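Local coordinates for protein short chain dehydrogenase/reductase (Acinetobacter baumannii, PDB 4IUY) that probably catalyses NAD(P)(H)-dependent oxidation of alcohols or reduction of carbonyl groups, as a Rossmann-fold oxidoreductase of the short-chain dehydrogenase/reductase family, at residues G38-H42 / F240-N244; I132-L137 / P177-K182. All coordinates share one frame; numbering follows the deposited sequence.

Contact 1: G38-H42 / F240-N244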
ATOM      1  N   GLY D  38      -7.677 -18.184  23.271  1.00 41.69           N
ATOM      2  CA  GLY D  38      -9.052 -17.715  23.307  1.00 41.64           C
ATOM      3  C   GLY D  38      -9.629 -17.519  21.905  1.00 59.66           C
ATOM      4  O   GLY D  38     -10.783 -17.857  21.657  1.00 40.42           O
ATOM      5  N   LEU D  39      -8.842 -16.940  20.996  1.00 39.49           N
ATOM      6  CA  LEU D  39      -9.280 -16.738  19.615  1.00 59.31           C
ATOM      7  C   LEU D  39      -9.498 -18.068  18.914  1.00 52.32           C
ATOM      8  O   LEU D  39     -10.497 -18.259  18.221  1.00 46.10           O
ATOM      9  CB  LEU D  39      -8.276 -15.895  18.818  1.00 37.67           C
ATOM     10  CG  LEU D  39      -8.678 -15.695  17.357  1.00 57.35           C
ATOM     11  CD1 LEU D  39     -10.064 -15.027  17.270  1.00 38.25           C
ATOM     12  CD2 LEU D  39      -7.622 -14.928  16.574  1.00 49.95           C
ATOM     13  N   GLY D  40      -8.561 -18.989  19.101  1.00 42.56           N
ATOM     14  CA  GLY D  40      -8.708 -20.303  18.516  1.00 42.17           C
ATOM     15  C   GLY D  40      -9.975 -21.021  18.990  1.00 47.28           C
ATOM     16  O   GLY D  40     -10.650 -21.676  18.202  1.00 46.71           O
ATOM     17  N   HIS D  41     -10.292 -20.899  20.274  1.00 43.24           N
ATOM     18  CA  HIS D  41     -11.511 -21.481  20.860  1.00 41.57           C
ATOM     19  C   HIS D  41     -12.767 -20.874  20.228  1.00 46.94           C
ATOM     20  O   HIS D  41     -13.762 -21.563  19.901  1.00 40.91           O
ATOM     21  CB  HIS D  41     -11.546 -21.206  22.366  1.00 42.12           C
ATOM     22  CG  HIS D  41     -10.847 -22.240  23.194  1.00 46.01           C
ATOM     23  ND1 HIS D  41      -9.593 -22.724  22.884  1.00 45.34           N
ATOM     24  CD2 HIS D  41     -11.224 -22.875  24.335  1.00 44.46           C
ATOM     25  CE1 HIS D  41      -9.228 -23.617  23.791  1.00 46.57           C
ATOM     26  NE2 HIS D  41     -10.197 -23.723  24.681  1.00 46.11           N
ATOM     27  N   HIS D  42     -12.717 -19.557  20.108  1.00 40.09           N
ATOM     28  CA  HIS D  42     -13.806 -18.805  19.557  1.00 42.54           C
ATOM     29  C   HIS D  42     -14.083 -19.256  18.120  1.00 40.88           C
ATOM     30  O   HIS D  42     -15.229 -19.495  17.748  1.00 39.41           O
ATOM     31  CB  HIS D  42     -13.484 -17.286  19.607  1.00 40.46           C
ATOM     32  CG  HIS D  42     -14.506 -16.455  18.921  1.00 43.09           C
ATOM     33  ND1 HIS D  42     -15.653 -16.020  19.551  1.00 40.16           N
ATOM     34  CD2 HIS D  42     -14.594 -16.031  17.639  1.00 42.86           C
ATOM     35  CE1 HIS D  42     -16.385 -15.331  18.692  1.00 39.65           C
ATOM     36  NE2 HIS D  42     -15.769 -15.328  17.524  1.00 38.70           N
ATOM     37  N   PHE D 240     -13.792 -10.625  19.603  1.00 40.52           N
ATOM     38  CA  PHE D 240     -13.737 -11.851  18.780  1.00 40.28           C
ATOM     39  C   PHE D 240     -14.889 -11.903  17.763  1.00 39.46           C
ATOM     40  O   PHE D 240     -14.706 -12.293  16.625  1.00 51.25           O
ATOM     41  CB  PHE D 240     -13.790 -13.090  19.678  1.00 44.56           C
ATOM     42  CG  PHE D 240     -12.509 -13.365  20.422  1.00 46.46           C
ATOM     43  CD1 PHE D 240     -11.300 -12.842  19.976  1.00 46.95           C
ATOM     44  CD2 PHE D 240     -12.522 -14.132  21.583  1.00 44.45           C
ATOM     45  CE1 PHE D 240     -10.138 -13.096  20.653  1.00 44.89           C
ATOM     46  CE2 PHE D 240     -11.361 -14.390  22.277  1.00 45.32           C
ATOM     47  CZ  PHE D 240     -10.163 -13.880  21.809  1.00 48.02           C
ATOM     48  N   ASP D 241     -16.075 -11.504  18.206  1.00 42.85           N
ATOM     49  CA  ASP D 241     -17.261 -11.447  17.366  1.00 45.64           C
ATOM     50  C   ASP D 241     -17.104 -10.574  16.136  1.00 49.98           C
ATOM     51  O   ASP D 241     -17.772 -10.821  15.119  1.00 42.66           O
ATOM     52  CB  ASP D 241     -18.477 -10.955  18.162  1.00 49.64           C
ATOM     53  CG  ASP D 241     -19.112 -12.043  18.984  1.00 63.49           C
ATOM     54  OD1 ASP D 241     -18.932 -13.234  18.641  1.00 71.92           O
ATOM     55  OD2 ASP D 241     -19.819 -11.707  19.953  1.00 67.35           O
ATOM     56  N   ASP D 242     -16.221  -9.572  16.214  1.00 37.88           N
ATOM     57  CA  ASP D 242     -16.006  -8.701  15.055  1.00 36.45           C
ATOM     58  C   ASP D 242     -15.472  -9.487  13.854  1.00 43.70           C
ATOM     59  O   ASP D 242     -15.608  -9.026  12.718  1.00 36.44           O
ATOM     60  CB  ASP D 242     -15.050  -7.541  15.390  1.00 35.88           C
ATOM     61  CG  ASP D 242     -15.643  -6.564  16.406  1.00 49.67           C
ATOM     62  OD1 ASP D 242     -16.892  -6.502  16.518  1.00 52.59           O
ATOM     63  OD2 ASP D 242     -14.857  -5.861  17.096  1.00 37.59           O
ATOM     64  N   LEU D 243     -14.887 -10.659  14.123  1.00 35.51           N
ATOM     65  CA  LEU D 243     -14.222 -11.502  13.118  1.00 39.30           C
ATOM     66  C   LEU D 243     -15.131 -12.519  12.421  1.00 37.84           C
ATOM     67  O   LEU D 243     -14.775 -13.098  11.391  1.00 41.85           O
ATOM     68  CB  LEU D 243     -13.051 -12.276  13.761  1.00 36.82           C
ATOM     69  CG  LEU D 243     -12.113 -11.351  14.539  1.00 42.99           C
ATOM     70  CD1 LEU D 243     -10.968 -12.134  15.184  1.00 47.22           C
ATOM     71  CD2 LEU D 243     -11.598 -10.264  13.608  1.00 37.67           C
ATOM     72  N   ASN D 244     -16.291 -12.747  13.005  1.00 36.57           N
ATOM     73  CA  ASN D 244     -17.193 -13.764  12.514  1.00 42.04           C
ATOM     74  C   ASN D 244     -17.547 -13.586  11.045  1.00 42.97           C
ATOM     75  O   ASN D 244     -17.393 -14.511  10.241  1.00 48.59           O
ATOM     76  CB  ASN D 244     -18.424 -13.835  13.414  1.00 39.31           C
ATOM     77  CG  ASN D 244     -18.077 -14.347  14.824  1.00 44.23           C
ATOM     78  OD1 ASN D 244     -16.913 -14.598  15.137  1.00 47.66           O
ATOM     79  ND2 ASN D 244     -19.080 -14.482  15.673  1.00 45.49           N
TER
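The side chains of H42 and F240 run antiparallel alongside each other, and CB of F240 lies over the middle of the imidazole, 3.4 Å from its centroid. With chi1 at 174°, the H42 ring swings away from its own N and reaches across to the 240-244 turn. Its edge does the polar work: NE2 donates to OD1 of N244 over 2.7 Å, close to the imidazole plane and onto a lone pair in the carbonyl plane. The ring and amide planes are 21° apart. OD1 of D241 meets the same ring edge, 3.3 Å from CE1 of H42, and takes a weak bond from ND2 of N244. Histidine suits the place because its aromatic face accepts a CH-pi contact while its edge carries an N-H donor. Deeper in, the F240 ring takes CA of L39 over one face, CZ of F240 lying 3.4 Å from N of L39. L39 also sends CD1 to CD1 of L243 at 3.7 Å, filling the buried end. M211 backs both F240 and L243. G38 and G40 belong to the TGxxxGxG sequence whose turn, in classical short-chain dehydrogenases, receives the cofactor pyrophosphate at the start of this first Rossmann helix.

Contact 2: I132-L137 / P177-K182; sequences IVDTNL and PYCASK
The hydroxyl OG of S181 is held from two directions: it donates to O of Y178, one turn back, over 2.8 Å, and accepts from ND2 of N136 on the other helix at 3.3 Å, near the amide plane. That ND2 serves two acceptors, the carbonyl O of V115 being the stronger. Y178 and K182 form the YxxxK motif of short-chain dehydrogenases, and N136 matches the asparagine that completes the catalytic tetrad in relatives. The segments 132-137 and 177-182 run 33° from parallel, their axes approaching to 8.8 Å, a spacing suited to a serine at the interface. S181 is a knob in a hole made by I132, V133, N136 and L137; at chi1 67° its OG sits between N and the carbonyl carbon, turned toward N136. Flanking this knob, CG2 of I132 packs on CB of P177, and a water joins O of N136 to NZ of K182, 2.8 Å from each. That bridge, beside a wider pi-type turn at 134-137, resembles the proton relay proposed for the family. NZ of K182 also binds O of T164. On the Y178 side, the amide and phenol planes are 88° apart, with ND2 of N136 3.5 Å from CD1 of Y178.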
ATOM      1  N   ILE D 132       9.607 -16.523  16.926  1.00 46.83           N
ATOM      2  CA  ILE D 132       8.545 -15.648  16.438  1.00 45.21           C
ATOM      3  C   ILE D 132       8.314 -15.789  14.928  1.00 45.67           C
ATOM      4  O   ILE D 132       7.181 -15.905  14.474  1.00 44.98           O
ATOM      5  CB  ILE D 132       8.838 -14.199  16.826  1.00 46.27           C
ATOM      6  CG1 ILE D 132       8.714 -14.057  18.331  1.00 45.16           C
ATOM      7  CG2 ILE D 132       7.909 -13.211  16.086  1.00 40.14           C
ATOM      8  CD1 ILE D 132       9.355 -12.816  18.862  1.00 43.07           C
ATOM      9  N   VAL D 133       9.394 -15.782  14.158  1.00 41.00           N
ATOM     10  CA  VAL D 133       9.280 -15.846  12.712  1.00 44.54           C
ATOM     11  C   VAL D 133       8.894 -17.245  12.206  1.00 51.40           C
ATOM     12  O   VAL D 133       8.036 -17.359  11.307  1.00 46.56           O
ATOM     13  CB  VAL D 133      10.559 -15.303  12.020  1.00 55.12           C
ATOM     14  CG1 VAL D 133      10.416 -15.392  10.522  1.00 40.20           C
ATOM     15  CG2 VAL D 133      10.798 -13.833  12.425  1.00 40.53           C
ATOM     16  N   ASP D 134       9.467 -18.302  12.804  1.00 41.71           N
ATOM     17  CA  ASP D 134       9.105 -19.674  12.408  1.00 42.95           C
ATOM     18  C   ASP D 134       7.663 -20.002  12.712  1.00 42.90           C
ATOM     19  O   ASP D 134       6.984 -20.610  11.888  1.00 41.80           O
ATOM     20  CB  ASP D 134      10.008 -20.727  13.051  1.00 48.49           C
ATOM     21  CG  ASP D 134      11.418 -20.657  12.533  1.00 59.20           C
ATOM     22  OD1 ASP D 134      11.656 -19.860  11.597  1.00 65.55           O
ATOM     23  OD2 ASP D 134      12.275 -21.389  13.054  1.00 63.51           O
ATOM     24  N   THR D 135       7.205 -19.593  13.889  1.00 41.24           N
ATOM     25  CA  THR D 135       5.822 -19.775  14.290  1.00 40.62           C
ATOM     26  C   THR D 135       4.850 -18.905  13.475  1.00 50.06           C
ATOM     27  O   THR D 135       3.797 -19.381  13.052  1.00 44.37           O
ATOM     28  CB  THR D 135       5.624 -19.450  15.780  1.00 47.43           C
ATOM     29  OG1 THR D 135       6.304 -20.425  16.579  1.00 59.58           O
ATOM     30  CG2 THR D 135       4.127 -19.444  16.141  1.00 53.90           C
ATOM     31  N   ASN D 136       5.205 -17.641  13.242  1.00 42.88           N
ATOM     32  CA  ASN D 136       4.268 -16.716  12.597  1.00 45.29           C
ATOM     33  C   ASN D 136       4.233 -16.788  11.090  1.00 41.72           C
ATOM     34  O   ASN D 136       3.212 -16.446  10.481  1.00 41.34           O
ATOM     35  CB  ASN D 136       4.529 -15.264  13.023  1.00 48.22           C
ATOM     36  CG  ASN D 136       4.219 -15.005  14.490  1.00 54.35           C
ATOM     37  OD1 ASN D 136       3.427 -15.703  15.092  1.00 69.96           O
ATOM     38  ND2 ASN D 136       4.849 -13.998  15.067  1.00 57.56           N
ATOM     39  N   LEU D 137       5.324 -17.257  10.489  1.00 41.37           N
ATOM     40  CA  LEU D 137       5.462 -17.209   9.028  1.00 40.27           C
ATOM     41  C   LEU D 137       5.831 -18.579   8.434  1.00 46.80           C
ATOM     42  O   LEU D 137       5.172 -19.073   7.519  1.00 39.41           O
ATOM     43  CB  LEU D 137       6.486 -16.159   8.614  1.00 37.50           C
ATOM     44  CG  LEU D 137       6.861 -16.070   7.132  1.00 46.23           C
ATOM     45  CD1 LEU D 137       5.640 -15.774   6.225  1.00 36.72           C
ATOM     46  CD2 LEU D 137       7.941 -15.026   6.925  1.00 41.98           C
ATOM     47  N   PRO D 177      10.277  -8.448  15.403  1.00 43.30           N
ATOM     48  CA  PRO D 177      10.186  -9.726  14.671  1.00 43.51           C
ATOM     49  C   PRO D 177       8.746 -10.081  14.290  1.00 41.50           C
ATOM     50  O   PRO D 177       8.517 -10.590  13.189  1.00 40.61           O
ATOM     51  CB  PRO D 177      10.748 -10.759  15.672  1.00 44.30           C
ATOM     52  CG  PRO D 177      11.582  -9.941  16.645  1.00 48.07           C
ATOM     53  CD  PRO D 177      10.833  -8.637  16.760  1.00 48.84           C
ATOM     54  N   TYR D 178       7.795  -9.755  15.161  1.00 39.37           N
ATOM     55  CA  TYR D 178       6.376  -9.985  14.886  1.00 37.90           C
ATOM     56  C   TYR D 178       5.922  -9.194  13.639  1.00 38.01           C
ATOM     57  O   TYR D 178       5.269  -9.753  12.759  1.00 42.98           O
ATOM     58  CB  TYR D 178       5.563  -9.597  16.114  1.00 38.20           C
ATOM     59  CG  TYR D 178       4.083  -9.846  16.042  1.00 49.96           C
ATOM     60  CD1 TYR D 178       3.543 -11.056  16.484  1.00 40.26           C
ATOM     61  CD2 TYR D 178       3.204  -8.852  15.586  1.00 43.93           C
ATOM     62  CE1 TYR D 178       2.198 -11.281  16.457  1.00 37.07           C
ATOM     63  CE2 TYR D 178       1.848  -9.074  15.557  1.00 37.77           C
ATOM     64  CZ  TYR D 178       1.351 -10.295  16.009  1.00 39.42           C
ATOM     65  OH  TYR D 178       0.000 -10.544  16.002  1.00 43.50           O
ATOM     66  N   CYS D 179       6.253  -7.903  13.583  1.00 37.01           N
ATOM     67  CA  CYS D 179       5.941  -7.065  12.410  1.00 39.90           C
ATOM     68  C   CYS D 179       6.551  -7.620  11.132  1.00 38.22           C
ATOM     69  O   CYS D 179       5.886  -7.666  10.100  1.00 39.99           O
ATOM     70  CB  CYS D 179       6.424  -5.617  12.606  1.00 38.60           C
ATOM     71  SG  CYS D 179       5.413  -4.714  13.820  1.00 42.83           S
ATOM     72  N   ALA D 180       7.821  -8.022  11.192  1.00 36.79           N
ATOM     73  CA  ALA D 180       8.462  -8.566   9.995  1.00 50.82           C
ATOM     74  C   ALA D 180       7.731  -9.840   9.515  1.00 52.07           C
ATOM     75  O   ALA D 180       7.471 -10.011   8.318  1.00 40.93           O
ATOM     76  CB  ALA D 180       9.944  -8.834  10.246  1.00 37.86           C
ATOM     77  N   SER D 181       7.399 -10.725  10.459  1.00 48.11           N
ATOM     78  CA  SER D 181       6.794 -12.003  10.123  1.00 40.38           C
ATOM     79  C   SER D 181       5.383 -11.817   9.563  1.00 44.85           C
ATOM     80  O   SER D 181       5.007 -12.469   8.574  1.00 44.24           O
ATOM     81  CB  SER D 181       6.822 -12.949  11.338  1.00 41.63           C
ATOM     82  OG  SER D 181       5.985 -12.481  12.387  1.00 49.34           O
ATOM     83  N   LYS D 182       4.618 -10.911  10.169  1.00 35.17           N
ATOM     84  CA  LYS D 182       3.259 -10.631   9.696  1.00 36.01           C
ATOM     85  C   LYS D 182       3.216 -10.000   8.290  1.00 39.50           C
ATOM     86  O   LYS D 182       2.380 -10.379   7.466  1.00 39.79           O
ATOM     87  CB  LYS D 182       2.508  -9.739  10.689  1.00 34.35           C
ATOM     88  CG  LYS D 182       2.180 -10.432  12.010  1.00 34.75           C
ATOM     89  CD  LYS D 182       1.440 -11.739  11.836  1.00 34.62           C
ATOM     90  CE  LYS D 182       0.959 -12.283  13.175  1.00 35.07           C
ATOM     91  NZ  LYS D 182      -0.005 -13.454  13.038  1.00 34.97           N
TER
HETATM   92  O   HOH W   1       0.897 -15.876  11.918  1.00 43.46           O

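Both contacts belong to one Rossmann fold with strand order 3-2-1-4-5-6-7, yet their centres are 21 Å apart and their nearest atoms about 9 Å, on opposite sides of the chain's centre. Contact 1 joins the early helix 38-49, after strand 29-32, to the approach to the late helix 244-251, so it brackets most of the chain. Contact 2 falls within that span, pairing helices 126-153 and 176-196, which follow strands 108-111 and 159-163. In this family the first pair of helices normally covers one face of the sheet and the second pair the other. Contact 1 includes glycines of the probable cofactor-binding turn, and contact 2 carries the tyrosine and lysine that are probably catalytic.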